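Local coordinates for protein chlorite dismutase (Nitrobacter winogradskyi, PDB 3QPI) that binds heme b and uses it to split chlorite into chloride and molecular oxygen, as a dimeric chlorite dismutase, at residues 97-101 with 102-106. Numbering follows the deposited sequence.
Sequences WEMTQ and DERRA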
ATOM      1  N   TRP A  97      10.613   5.987 -13.139  1.00 29.74           N
ATOM      2  CA  TRP A  97      10.141   5.118 -14.203  1.00 32.54           C
ATOM      3  C   TRP A  97      11.121   5.063 -15.374  1.00 37.81           C
ATOM      4  O   TRP A  97      11.173   4.059 -16.087  1.00 36.81           O
ATOM      5  CB  TRP A  97       8.740   5.543 -14.655  1.00 35.75           C
ATOM      6  CG  TRP A  97       7.732   5.335 -13.554  1.00 35.41           C
ATOM      7  CD1 TRP A  97       6.992   6.292 -12.908  1.00 33.45           C
ATOM      8  CD2 TRP A  97       7.384   4.083 -12.953  1.00 34.45           C
ATOM      9  NE1 TRP A  97       6.191   5.704 -11.952  1.00 34.94           N
ATOM     10  CE2 TRP A  97       6.415   4.349 -11.958  1.00 33.59           C
ATOM     11  CE3 TRP A  97       7.794   2.757 -13.164  1.00 32.89           C
ATOM     12  CZ2 TRP A  97       5.862   3.348 -11.173  1.00 31.63           C
ATOM     13  CZ3 TRP A  97       7.237   1.760 -12.383  1.00 32.83           C
ATOM     14  CH2 TRP A  97       6.282   2.062 -11.400  1.00 32.78           C
ATOM     15  N   GLU A  98      11.923   6.115 -15.546  1.00 38.62           N
ATOM     16  CA  GLU A  98      12.929   6.132 -16.600  1.00 41.06           C
ATOM     17  C   GLU A  98      14.084   5.171 -16.313  1.00 36.94           C
ATOM     18  O   GLU A  98      14.689   4.658 -17.224  1.00 37.52           O
ATOM     19  CB  GLU A  98      13.462   7.560 -16.817  1.00 46.23           C
ATOM     20  CG  GLU A  98      12.444   8.471 -17.515  1.00 54.18           C
ATOM     21  CD  GLU A  98      12.870   9.942 -17.616  1.00 60.19           C
ATOM     22  OE1 GLU A  98      11.960  10.814 -17.618  1.00 59.48           O
ATOM     23  OE2 GLU A  98      14.092  10.233 -17.711  1.00 62.29           O
ATOM     24  N   MET A  99      14.402   4.930 -15.050  1.00 33.98           N
ATOM     25  CA  MET A  99      15.482   3.995 -14.719  1.00 35.13           C
ATOM     26  C   MET A  99      15.242   2.566 -15.228  1.00 33.70           C
ATOM     27  O   MET A  99      14.096   2.125 -15.380  1.00 33.02           O
ATOM     28  CB  MET A  99      15.701   3.959 -13.205  1.00 35.62           C
ATOM     29  CG  MET A  99      16.483   5.168 -12.669  1.00 38.99           C
ATOM     30  SD  MET A  99      16.968   4.918 -10.949  1.00 39.71           S
ATOM     31  CE  MET A  99      15.399   5.096 -10.121  1.00 36.71           C
ATOM     32  N   THR A 100      16.333   1.839 -15.465  1.00 34.79           N
ATOM     33  CA  THR A 100      16.256   0.453 -15.931  1.00 36.40           C
ATOM     34  C   THR A 100      15.909  -0.506 -14.786  1.00 35.76           C
ATOM     35  O   THR A 100      15.887  -0.128 -13.616  1.00 34.31           O
ATOM     36  CB  THR A 100      17.576  -0.029 -16.664  1.00 36.50           C
ATOM     37  OG1 THR A 100      18.705   0.129 -15.811  1.00 35.34           O
ATOM     38  CG2 THR A 100      17.808   0.729 -17.941  1.00 34.91           C
ATOM     39  N   GLN A 101      15.621  -1.749 -15.136  1.00 32.57           N
ATOM     40  CA  GLN A 101      15.115  -2.701 -14.160  1.00 32.85           C
ATOM     41  C   GLN A 101      16.157  -2.965 -13.083  1.00 31.32           C
ATOM     42  O   GLN A 101      15.810  -3.044 -11.896  1.00 30.70           O
ATOM     43  CB  GLN A 101      14.682  -4.009 -14.846  1.00 28.85           C
ATOM     44  CG  GLN A 101      14.349  -5.161 -13.896  1.00 29.89           C
ATOM     45  CD  GLN A 101      13.117  -4.907 -13.037  1.00 31.40           C
ATOM     46  OE1 GLN A 101      12.269  -4.067 -13.359  1.00 27.32           O
ATOM     47  NE2 GLN A 101      13.023  -5.632 -11.922  1.00 26.93           N
ATOM     48  N   ASP A 102      17.421  -3.096 -13.481  1.00 29.80           N
ATOM     49  CA  ASP A 102      18.491  -3.385 -12.512  1.00 30.96           C
ATOM     50  C   ASP A 102      18.704  -2.235 -11.542  1.00 31.57           C
ATOM     51  O   ASP A 102      18.987  -2.460 -10.364  1.00 32.37           O
ATOM     52  CB  ASP A 102      19.825  -3.760 -13.195  1.00 30.13           C
ATOM     53  CG  ASP A 102      20.351  -2.678 -14.173  1.00 36.11           C
ATOM     54  OD1 ASP A 102      19.586  -1.807 -14.664  1.00 36.43           O
ATOM     55  OD2 ASP A 102      21.558  -2.730 -14.486  1.00 36.58           O
ATOM     56  N   GLU A 103      18.543  -1.009 -12.030  1.00 32.19           N
ATOM     57  CA  GLU A 103      18.689   0.183 -11.197  1.00 33.77           C
ATOM     58  C   GLU A 103      17.526   0.349 -10.203  1.00 33.95           C
ATOM     59  O   GLU A 103      17.720   0.778  -9.065  1.00 30.92           O
ATOM     60  CB  GLU A 103      18.808   1.422 -12.088  1.00 31.79           C
ATOM     61  CG  GLU A 103      20.029   1.388 -12.997  1.00 34.90           C
ATOM     62  CD  GLU A 103      20.087   2.548 -13.988  1.00 38.15           C
ATOM     63  OE1 GLU A 103      19.024   3.122 -14.340  1.00 34.55           O
ATOM     64  OE2 GLU A 103      21.220   2.889 -14.414  1.00 43.72           O
ATOM     65  N   ARG A 104      16.315   0.023 -10.632  1.00 30.70           N
ATOM     66  CA  ARG A 104      15.172   0.096  -9.720  1.00 29.10           C
ATOM     67  C   ARG A 104      15.271  -1.007  -8.642  1.00 29.49           C
ATOM     68  O   ARG A 104      15.052  -0.735  -7.457  1.00 28.37           O
ATOM     69  CB  ARG A 104      13.846   0.077 -10.493  1.00 27.62           C
ATOM     70  CG  ARG A 104      13.382   1.501 -10.899  1.00 30.34           C
ATOM     71  CD  ARG A 104      12.149   1.518 -11.828  1.00 27.62           C
ATOM     72  NE  ARG A 104      12.501   1.122 -13.195  1.00 31.99           N
ATOM     73  CZ  ARG A 104      12.322  -0.098 -13.719  1.00 34.17           C
ATOM     74  NH1 ARG A 104      11.745  -1.079 -13.016  1.00 28.99           N
ATOM     75  NH2 ARG A 104      12.718  -0.339 -14.969  1.00 33.66           N
ATOM     76  N   ARG A 105      15.660  -2.221  -9.036  1.00 29.09           N
ATOM     77  CA  ARG A 105      15.824  -3.319  -8.081  1.00 27.38           C
ATOM     78  C   ARG A 105      16.874  -2.992  -7.011  1.00 32.00           C
ATOM     79  O   ARG A 105      16.690  -3.306  -5.837  1.00 30.10           O
ATOM     80  CB  ARG A 105      16.215  -4.606  -8.809  1.00 27.32           C
ATOM     81  CG  ARG A 105      16.788  -5.689  -7.899  1.00 28.34           C
ATOM     82  CD  ARG A 105      15.763  -6.277  -6.910  1.00 32.44           C
ATOM     83  NE  ARG A 105      16.430  -7.133  -5.929  1.00 33.97           N
ATOM     84  CZ  ARG A 105      15.822  -7.994  -5.120  1.00 35.44           C
ATOM     85  NH1 ARG A 105      14.491  -8.143  -5.151  1.00 31.77           N
ATOM     86  NH2 ARG A 105      16.558  -8.710  -4.267  1.00 30.87           N
ATOM     87  N   ALA A 106      17.973  -2.360  -7.421  1.00 35.37           N
ATOM     88  CA  ALA A 106      19.050  -2.013  -6.496  1.00 35.87           C
ATOM     89  C   ALA A 106      18.603  -0.999  -5.423  1.00 36.65           C
ATOM     90  O   ALA A 106      18.876  -1.166  -4.238  1.00 35.80           O
ATOM     91  CB  ALA A 106      20.278  -1.474  -7.288  1.00 32.94           C
TER
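Arg104 curls back over Met99, Thr100 and Gln101, the turn that leads into its own helix. CB packs beside the carbonyl oxygen of Thr100, CG passes CB of Met99 at 4.1 Å, and CD starts the bend (chi3 -75°) that carries the guanidinium back to the turn. There Met99 O lies in the guanidinium plane, at its edge, 2.9 Å from both NE and NH2 of Arg104, which reach it from the same face of the carbonyl plane; Thr100 O lies over one guanidinium face. NH1 reaches Gln101 OE1 at 3.1 Å, above the amide plane, and also bonds Tyr61, a heme-binding residue; Gln101 NE2 turns to Arg60 O. The turn links helices 94-98 and 101-111 at the surface of the family's dimeric alpha/beta-barrel (ferredoxin-like) fold, with Thr100 at the second helix's N-cap. Glu103 OE1 accepts Thr100 N at 3.2 Å, from above the carboxylate plane: the N3-to-N-cap half of a capping box, without the Thr100 side-chain bond. Arg104 N to Thr100 O (3.0 Å) and Arg105 N to Gln101 O close the first turn. Met99 O is likely to lose both donors, and Gln101 OE1 its NH1 partner, with NE2 still on Arg60, if an alanine replaces Arg104. Trp97 NE1 bonds Asp140, and its ring makes a cation-pi contact with Arg133.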